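Local coordinates for uncharacterized protein (Corynebacterium diphtheriae NCTC 13129, PDB 3B4Q) that is of unknown function but forms a small all-helical domain related in sequence to the C-terminal region of the resuscitation-promoting factor Rpf1, at residues A[8-13]-A[27-32]; A[42-47]-A[75-80]; A[46-51]-A[65-70]. All blocks are in the same frame, centred on the assembly; numbering follows the deposited sequence. Where two conformers were deposited one is given.

Contact 1. Residues A[8-13]-A[27-32]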
loop_
_atom_site.group_PDB
_atom_site.type_symbol
_atom_site.label_atom_id
_atom_site.label_comp_id
_atom_site.label_asym_id
_atom_site.label_seq_id
_atom_site.Cartn_x
_atom_site.Cartn_y
_atom_site.Cartn_z
ATOM N N PRO A 8 -8.031 -7.830 -9.837
ATOM C CA PRO A 8 -8.282 -6.917 -8.711
ATOM C C PRO A 8 -7.283 -5.785 -8.724
ATOM O O PRO A 8 -6.077 -6.002 -8.979
ATOM C CB PRO A 8 -8.049 -7.772 -7.455
ATOM C CG PRO A 8 -7.291 -8.940 -7.931
ATOM C CD PRO A 8 -7.588 -9.169 -9.391
ATOM N N THR A 9 -7.790 -4.594 -8.462
ATOM C CA THR A 9 -6.955 -3.415 -8.356
ATOM C C THR A 9 -6.494 -3.261 -6.894
ATOM O O THR A 9 -7.044 -3.903 -5.997
ATOM C CB THR A 9 -7.716 -2.146 -8.768
ATOM O OG1 THR A 9 -8.785 -1.928 -7.851
ATOM C CG2 THR A 9 -8.326 -2.276 -10.200
ATOM N N PRO A 10 -5.480 -2.431 -6.638
ATOM C CA PRO A 10 -5.120 -2.187 -5.246
ATOM C C PRO A 10 -6.318 -1.792 -4.360
ATOM O O PRO A 10 -6.404 -2.272 -3.229
ATOM C CB PRO A 10 -4.102 -1.061 -5.358
ATOM C CG PRO A 10 -3.381 -1.406 -6.676
ATOM C CD PRO A 10 -4.539 -1.784 -7.579
ATOM N N ARG A 11 -7.248 -0.987 -4.873
ATOM C CA ARG A 11 -8.438 -0.642 -4.078
ATOM C C ARG A 11 -9.257 -1.864 -3.681
ATOM O O ARG A 11 -9.800 -1.903 -2.571
ATOM C CB ARG A 11 -9.290 0.405 -4.778
ATOM C CG ARG A 11 -8.582 1.711 -4.868
ATOM C CD ARG A 11 -9.340 2.720 -5.725
ATOM N NE ARG A 11 -10.286 3.502 -4.941
ATOM C CZ ARG A 11 -11.076 4.446 -5.451
ATOM N NH1 ARG A 11 -11.919 5.117 -4.664
ATOM N NH2 ARG A 11 -11.016 4.731 -6.749
ATOM N N ASP A 12 -9.317 -2.867 -4.551
ATOM C CA ASP A 12 -10.050 -4.116 -4.221
ATOM C C ASP A 12 -9.285 -4.904 -3.169
ATOM O O ASP A 12 -9.885 -5.483 -2.253
ATOM C CB ASP A 12 -10.242 -4.971 -5.477
ATOM C CG ASP A 12 -10.979 -4.223 -6.569
ATOM O OD1 ASP A 12 -12.062 -3.650 -6.284
ATOM O OD2 ASP A 12 -10.488 -4.213 -7.723
ATOM N N VAL A 13 -7.961 -4.977 -3.339
ATOM C CA VAL A 13 -7.120 -5.679 -2.363
ATOM C C VAL A 13 -7.290 -5.133 -0.936
ATOM O O VAL A 13 -7.257 -5.919 0.043
ATOM C CB VAL A 13 -5.635 -5.664 -2.810
ATOM C CG1 VAL A 13 -4.714 -6.284 -1.709
ATOM C CG2 VAL A 13 -5.497 -6.381 -4.165
ATOM N N GLY A 27 -5.896 7.286 -3.555
ATOM C CA GLY A 27 -5.200 8.444 -4.144
ATOM C C GLY A 27 -4.186 7.990 -5.181
ATOM O O GLY A 27 -4.062 8.589 -6.257
ATOM N N ALA A 28 -3.423 6.938 -4.854
ATOM C CA ALA A 28 -2.417 6.437 -5.795
ATOM C C ALA A 28 -3.077 5.895 -7.054
ATOM O O ALA A 28 -2.616 6.156 -8.159
ATOM C CB ALA A 28 -1.564 5.308 -5.107
ATOM N N GLN A 29 -4.148 5.122 -6.894
ATOM C CA GLN A 29 -4.774 4.492 -8.035
ATOM C C GLN A 29 -5.363 5.547 -8.954
ATOM O O GLN A 29 -5.218 5.441 -10.172
ATOM C CB GLN A 29 -5.813 3.479 -7.528
ATOM C CG GLN A 29 -6.460 2.652 -8.592
ATOM C CD GLN A 29 -7.160 1.433 -8.015
ATOM O OE1 GLN A 29 -6.608 0.697 -7.180
ATOM N NE2 GLN A 29 -8.366 1.174 -8.510
ATOM N N GLU A 30 -5.935 6.610 -8.380
ATOM C CA GLU A 30 -6.549 7.714 -9.139
ATOM C C GLU A 30 -5.464 8.435 -9.941
ATOM O O GLU A 30 -5.604 8.655 -11.183
ATOM C CB GLU A 30 -7.202 8.727 -8.178
ATOM C CG GLU A 30 -8.500 8.254 -7.467
ATOM C CD GLU A 30 -9.017 9.234 -6.386
ATOM O OE1 GLU A 30 -8.250 10.106 -5.852
ATOM O OE2 GLU A 30 -10.218 9.127 -6.070
ATOM N N TYR A 31 -4.398 8.822 -9.223
ATOM C CA TYR A 31 -3.293 9.580 -9.872
ATOM C C TYR A 31 -2.587 8.750 -10.952
ATOM O O TYR A 31 -2.292 9.227 -12.083
ATOM C CB TYR A 31 -2.298 10.137 -8.839
ATOM C CG TYR A 31 -1.212 10.906 -9.545
ATOM C CD1 TYR A 31 -1.518 12.067 -10.242
ATOM C CD2 TYR A 31 0.085 10.411 -9.627
ATOM C CE1 TYR A 31 -0.517 12.783 -10.944
ATOM C CE2 TYR A 31 1.088 11.122 -10.325
ATOM C CZ TYR A 31 0.767 12.297 -10.957
ATOM O OH TYR A 31 1.715 12.969 -11.694
ATOM N N ALA A 32 -2.329 7.487 -10.649
ATOM C CA ALA A 32 -1.668 6.600 -11.629
ATOM C C ALA A 32 -2.455 6.515 -12.934
ATOM O O ALA A 32 -1.863 6.494 -14.038
ATOM C CB ALA A 32 -1.494 5.185 -11.048
#
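The N-cap turn of the short helix 10-13 meets helix 19-35 through the side chain of Q29, which crosses to it and is held at OE1 and more loosely at NE2. T9 occupies the N-cap position and P10 is the first residue of the helix, so the amide hydrogen of R11 lies in the first turn without a backbone acceptor in the helix. Q29 OE1 supplies one: R11 N donates to it over 2.9 Å, with an N-H...O angle of 157° and the donor tilted 20° from the carbonyl plane. Q29 NE2, the other branch of the amide, gives a weak bond of 3.2 Å to T9 OG1. Together they favour this rotation of the amide. Q29 reaches this far because CG stands anti to its backbone N (chi1 -175°) and the chain stays extended beyond CG. The contact is polar in its bonds but closely packed around them. P10 CD lies 3.3 Å from Q29 OE1. In the modelled conformer, one of two for this residue, the aliphatic part of R11 crosses the amide at a slant, R11 CD 3.4 Å from Q29 CD. Inward, P10 also packs on A43 of helix 39-56 and F77 of helix 77-83, tying this surface turn to the core. The turn itself is closed by D12, whose OD2 accepts from T9 N at 2.8 Å and from T9 OG1 at 2.9 Å.

Contact 2. Residues A[42-47]-A[75-80]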
loop_
_atom_site.group_PDB
_atom_site.type_symbol
_atom_site.label_atom_id
_atom_site.label_comp_id
_atom_site.label_asym_id
_atom_site.label_seq_id
_atom_site.Cartn_x
_atom_site.Cartn_y
_atom_site.Cartn_z
ATOM N N LEU A 42 2.790 2.654 -7.676
ATOM C CA LEU A 42 2.399 3.859 -6.971
ATOM C C LEU A 42 1.642 3.534 -5.674
ATOM O O LEU A 42 1.832 4.173 -4.628
ATOM C CB LEU A 42 1.556 4.778 -7.873
ATOM C CG LEU A 42 2.110 6.110 -8.405
ATOM C CD1 LEU A 42 0.928 7.018 -8.572
ATOM C CD2 LEU A 42 3.078 6.773 -7.425
ATOM N N ALA A 43 0.761 2.538 -5.745
ATOM C CA ALA A 43 0.016 2.144 -4.546
ATOM C C ALA A 43 0.927 1.566 -3.445
ATOM O O ALA A 43 0.742 1.845 -2.243
ATOM C CB ALA A 43 -1.095 1.157 -4.907
ATOM N N VAL A 44 1.894 0.742 -3.823
ATOM C CA VAL A 44 2.883 0.268 -2.849
ATOM C C VAL A 44 3.616 1.467 -2.209
ATOM O O VAL A 44 3.726 1.562 -0.976
ATOM C CB VAL A 44 3.902 -0.732 -3.498
ATOM C CG1 VAL A 44 5.107 -0.970 -2.547
ATOM C CG2 VAL A 44 3.178 -2.044 -3.907
ATOM N N ASP A 45 4.102 2.400 -3.039
ATOM C CA ASP A 45 4.803 3.591 -2.488
ATOM C C ASP A 45 3.902 4.402 -1.521
ATOM O O ASP A 45 4.348 4.828 -0.447
ATOM C CB ASP A 45 5.287 4.493 -3.604
ATOM C CG ASP A 45 6.443 3.884 -4.427
ATOM O OD1 ASP A 45 7.041 2.854 -4.004
ATOM O OD2 ASP A 45 6.763 4.470 -5.512
ATOM N N ALA A 46 2.656 4.650 -1.930
ATOM C CA ALA A 46 1.708 5.441 -1.117
ATOM C C ALA A 46 1.421 4.734 0.217
ATOM O O ALA A 46 1.398 5.375 1.284
ATOM C CB ALA A 46 0.422 5.686 -1.886
ATOM N N LEU A 47 1.228 3.413 0.186
ATOM C CA LEU A 47 0.920 2.711 1.415
ATOM C C LEU A 47 2.171 2.630 2.325
ATOM O O LEU A 47 2.090 2.819 3.557
ATOM C CB LEU A 47 0.371 1.324 1.095
ATOM C CG LEU A 47 -0.031 0.437 2.289
ATOM C CD1 LEU A 47 -0.915 1.270 3.275
ATOM C CD2 LEU A 47 -0.697 -0.790 1.795
ATOM N N THR A 75 6.713 -3.875 -6.815
ATOM C CA THR A 75 5.804 -3.770 -7.973
ATOM C C THR A 75 4.600 -4.671 -7.801
ATOM O O THR A 75 3.747 -4.783 -8.690
ATOM C CB THR A 75 6.507 -4.115 -9.334
ATOM O OG1 THR A 75 6.726 -5.525 -9.399
ATOM C CG2 THR A 75 7.821 -3.409 -9.465
ATOM N N ASN A 76 4.522 -5.320 -6.640
ATOM C CA ASN A 76 3.533 -6.342 -6.425
ATOM C C ASN A 76 2.628 -5.923 -5.258
ATOM O O ASN A 76 2.955 -6.160 -4.081
ATOM C CB ASN A 76 4.245 -7.681 -6.132
ATOM C CG ASN A 76 3.293 -8.803 -5.770
ATOM O OD1 ASN A 76 2.041 -8.672 -5.793
ATOM N ND2 ASN A 76 3.901 -9.953 -5.396
ATOM N N PHE A 77 1.515 -5.260 -5.595
ATOM C CA PHE A 77 0.682 -4.679 -4.529
ATOM C C PHE A 77 0.113 -5.739 -3.569
ATOM O O PHE A 77 0.199 -5.610 -2.332
ATOM C CB PHE A 77 -0.419 -3.734 -5.009
ATOM C CG PHE A 77 -1.106 -3.079 -3.857
ATOM C CD1 PHE A 77 -0.515 -1.975 -3.212
ATOM C CD2 PHE A 77 -2.257 -3.642 -3.309
ATOM C CE1 PHE A 77 -1.111 -1.416 -2.112
ATOM C CE2 PHE A 77 -2.865 -3.089 -2.187
ATOM C CZ PHE A 77 -2.286 -1.971 -1.587
ATOM N N ASN A 78 -0.495 -6.773 -4.133
ATOM C CA ASN A 78 -1.091 -7.808 -3.273
ATOM C C ASN A 78 -0.009 -8.409 -2.380
ATOM O O ASN A 78 -0.231 -8.603 -1.184
ATOM C CB ASN A 78 -1.732 -8.918 -4.131
ATOM C CG ASN A 78 -2.366 -9.973 -3.281
ATOM O OD1 ASN A 78 -1.793 -11.060 -3.072
ATOM N ND2 ASN A 78 -3.485 -9.642 -2.694
ATOM N N GLY A 79 1.181 -8.661 -2.942
ATOM C CA GLY A 79 2.253 -9.260 -2.146
ATOM C C GLY A 79 2.690 -8.334 -1.026
ATOM O O GLY A 79 2.919 -8.768 0.123
ATOM N N PHE A 80 2.798 -7.043 -1.346
ATOM C CA PHE A 80 3.233 -6.063 -0.340
ATOM C C PHE A 80 2.220 -5.947 0.793
ATOM O O PHE A 80 2.579 -5.953 1.977
ATOM C CB PHE A 80 3.411 -4.700 -1.015
ATOM C CG PHE A 80 3.706 -3.577 -0.045
ATOM C CD1 PHE A 80 4.949 -3.464 0.558
ATOM C CD2 PHE A 80 2.704 -2.645 0.291
ATOM C CE1 PHE A 80 5.225 -2.441 1.468
ATOM C CE2 PHE A 80 2.982 -1.620 1.202
ATOM C CZ PHE A 80 4.262 -1.521 1.787
#
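N76 meets helix 39-56 through its backbone: its O lies 4.1 Å from V44 CG2, while its CB points away. The side chain serves the helix start instead. N76 is the N-cap of helix 77-83, and its OD1 accepts from G79 N at 3.0 Å, the donor standing 66° out of the carbonyl plane. F77 follows, where the backbones come nearest, its CA 5.7 Å from V44 CA. With CG anti to the backbone N (chi1 -174°), its ring runs alongside V44 in the opposite sense and reaches the backbone of helix 39-56: V44 N lies at the ring edge, near its plane, and A43 CB comes within 3.6 Å of F77 CD1. At the far end F77 CZ meets L47 CD2. This buried contact belongs to the hydrophobic core of a compact all-helical fold, where the start of helix 77-83 is set against the N-terminal half of helix 39-56. The F77 ring is further packed by P10 and V13 of helix 10-13 and by V25 of helix 19-35, and F77 N is hydrogen-bonded to E40 OE2, a second hold on the helix start. One turn later F80 points toward helix 39-56. V44 CG1 sits over the centre of its ring as a CH-pi contact, 3.9 Å from the centroid and 13° off the normal. V44 therefore serves both rings, CG1 on the F80 face and CG2 beside F77. L47 meets the F80 ring at its edge, not over the face that V44 covers, with CG near the plane and 3.8 Å from F80 CE2.

Contact 3. Residues A[46-51]-A[65-70]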
loop_
_atom_site.group_PDB
_atom_site.type_symbol
_atom_site.label_atom_id
_atom_site.label_comp_id
_atom_site.label_asym_id
_atom_site.label_seq_id
_atom_site.Cartn_x
_atom_site.Cartn_y
_atom_site.Cartn_z
ATOM N N ALA A 46 2.656 4.650 -1.930
ATOM C CA ALA A 46 1.708 5.441 -1.117
ATOM C C ALA A 46 1.421 4.734 0.217
ATOM O O ALA A 46 1.398 5.375 1.284
ATOM C CB ALA A 46 0.422 5.686 -1.886
ATOM N N LEU A 47 1.228 3.413 0.186
ATOM C CA LEU A 47 0.920 2.711 1.415
ATOM C C LEU A 47 2.171 2.630 2.325
ATOM O O LEU A 47 2.090 2.819 3.557
ATOM C CB LEU A 47 0.371 1.324 1.095
ATOM C CG LEU A 47 -0.031 0.437 2.289
ATOM C CD1 LEU A 47 -0.915 1.270 3.275
ATOM C CD2 LEU A 47 -0.697 -0.790 1.795
ATOM N N TYR A 48 3.334 2.371 1.732
ATOM C CA TYR A 48 4.545 2.368 2.521
ATOM C C TYR A 48 4.707 3.745 3.196
ATOM O O TYR A 48 5.019 3.862 4.392
ATOM C CB TYR A 48 5.740 2.046 1.632
ATOM C CG TYR A 48 7.059 1.991 2.376
ATOM C CD1 TYR A 48 7.214 1.119 3.443
ATOM C CD2 TYR A 48 8.125 2.793 2.016
ATOM C CE1 TYR A 48 8.392 1.020 4.148
ATOM C CE2 TYR A 48 9.342 2.704 2.727
ATOM C CZ TYR A 48 9.435 1.811 3.794
ATOM O OH TYR A 48 10.578 1.671 4.537
ATOM N N ASN A 49 4.457 4.807 2.436
ATOM C CA ASN A 49 4.609 6.110 3.040
ATOM C C ASN A 49 3.608 6.331 4.156
ATOM O O ASN A 49 3.975 6.892 5.187
ATOM C CB ASN A 49 4.509 7.225 2.006
ATOM C CG ASN A 49 4.916 8.566 2.586
ATOM O OD1 ASN A 49 6.051 8.752 3.033
ATOM N ND2 ASN A 49 3.968 9.489 2.621
ATOM N N ALA A 50 2.368 5.853 3.982
ATOM C CA ALA A 50 1.341 6.029 5.013
ATOM C C ALA A 50 1.753 5.348 6.320
ATOM O O ALA A 50 1.529 5.869 7.420
ATOM C CB ALA A 50 -0.009 5.445 4.536
ATOM N N ILE A 51 2.347 4.171 6.196
ATOM C CA ILE A 51 2.849 3.440 7.365
ATOM C C ILE A 51 3.926 4.280 8.062
ATOM O O ILE A 51 3.916 4.423 9.290
ATOM C CB ILE A 51 3.419 2.083 6.965
ATOM C CG1 ILE A 51 2.275 1.192 6.415
ATOM C CG2 ILE A 51 4.184 1.450 8.175
ATOM C CD1 ILE A 51 2.728 -0.047 5.603
ATOM N N GLN A 65 11.646 -4.922 9.262
ATOM C CA GLN A 65 10.875 -5.925 8.544
ATOM C C GLN A 65 9.973 -5.239 7.520
ATOM O O GLN A 65 9.784 -5.763 6.420
ATOM C CB GLN A 65 9.980 -6.726 9.470
ATOM C CG GLN A 65 9.352 -7.897 8.730
ATOM C CD GLN A 65 8.414 -8.709 9.597
ATOM O OE1 GLN A 65 7.290 -8.288 9.914
ATOM N NE2 GLN A 65 8.857 -9.903 9.955
ATOM N N ILE A 66 9.392 -4.100 7.895
ATOM C CA ILE A 66 8.485 -3.417 6.954
ATOM C C ILE A 66 9.243 -2.877 5.732
ATOM O O ILE A 66 8.789 -3.037 4.570
ATOM C CB ILE A 66 7.646 -2.334 7.626
ATOM C CG1 ILE A 66 6.872 -2.933 8.797
ATOM C CG2 ILE A 66 6.630 -1.733 6.612
ATOM C CD1 ILE A 66 6.113 -1.909 9.595
ATOM N N GLU A 67 10.401 -2.268 5.983
ATOM C CA GLU A 67 11.290 -1.844 4.910
ATOM C C GLU A 67 11.653 -3.016 4.009
ATOM O O GLU A 67 11.695 -2.888 2.788
ATOM C CB GLU A 67 12.570 -1.181 5.484
ATOM C CG GLU A 67 13.698 -1.005 4.465
ATOM C CD GLU A 67 13.455 0.133 3.493
ATOM O OE1 GLU A 67 12.549 0.954 3.763
ATOM O OE2 GLU A 67 14.172 0.218 2.455
ATOM N N ALA A 68 11.921 -4.164 4.617
ATOM C CA ALA A 68 12.342 -5.321 3.827
ATOM C C ALA A 68 11.215 -5.797 2.938
ATOM O O ALA A 68 11.424 -6.080 1.758
ATOM C CB ALA A 68 12.800 -6.444 4.723
ATOM N N PHE A 69 10.009 -5.859 3.506
ATOM C CA PHE A 69 8.856 -6.259 2.679
ATOM C C PHE A 69 8.497 -5.257 1.550
ATOM O O PHE A 69 7.995 -5.631 0.488
ATOM C CB PHE A 69 7.670 -6.593 3.541
ATOM C CG PHE A 69 7.772 -7.950 4.212
ATOM C CD1 PHE A 69 8.174 -9.084 3.488
ATOM C CD2 PHE A 69 7.459 -8.101 5.562
ATOM C CE1 PHE A 69 8.254 -10.364 4.103
ATOM C CE2 PHE A 69 7.537 -9.352 6.178
ATOM C CZ PHE A 69 7.948 -10.485 5.448
ATOM N N TYR A 70 8.774 -3.982 1.783
ATOM C CA TYR A 70 8.666 -2.986 0.724
ATOM C C TYR A 70 9.649 -3.328 -0.394
ATOM O O TYR A 70 9.275 -3.410 -1.555
ATOM C CB TYR A 70 8.935 -1.596 1.307
ATOM C CG TYR A 70 9.030 -0.473 0.298
ATOM C CD1 TYR A 70 7.927 -0.079 -0.461
ATOM C CD2 TYR A 70 10.222 0.239 0.146
ATOM C CE1 TYR A 70 8.037 0.972 -1.381
ATOM C CE2 TYR A 70 10.322 1.292 -0.731
ATOM C CZ TYR A 70 9.241 1.655 -1.500
ATOM O OH TYR A 70 9.327 2.708 -2.398
#
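Helices 46-51 and 65-70 run almost exactly antiparallel, 173° between their directions, with axes 11.2 Å apart at closest approach. That spacing is filled by large side chains, and the nearest CA pair, Y48 and Y70, is still 7.0 Å apart. The two tyrosines form an offset stack: the ring planes differ by 7° and the centroids are 4.0 Å apart. Although the rings are nearly parallel, the side chains cross at about a right angle. Y70 CB also lies over the Y48 face in a CH-pi contact, 4.0 Å from the ring centroid. Y48 CG, anti to the backbone N (chi1 -179°), carries the ring out to lie against Y70. The arrangement is an antiparallel helix pair, helix 39-56 against helix 64-72, joined by the tyrosine stack and the isoleucine pair. I66 CG2 packs at the edge of the Y48 ring, 4.1 Å from Y48 CE1, and I66 CD1 meets I51 CG2. I91 of helix 85-91 packs on both isoleucines. The hydroxyl of Y70 is probably hydrogen-bonded to D45 OD1, one turn before Y48 on helix 39-56, and E67 OE2 accepts from Q71 NE2.

Helix 39-56 is the common element: contacts 2 and 3 both lie on it and share A46 and L47, their centres 9 Å apart. They are joined by a probable hydrogen bond between D45 OD1 and Y70 OH, 2.8 Å, and by V44 CG1, which packs against Y70 CD1 at 3.6 Å. Contact 1 precedes both in the sequence. Its centre is 9 Å from that of contact 2, and A28 CB reaches A43 CA at 3.6 Å. Contacts 1 and 3, with centres 16 Å apart, lie on opposite sides of the chain's centre, yet A28 CB touches A46 CB at 3.8 Å. Contact 2 is the most central, about 4 Å from the chain centre.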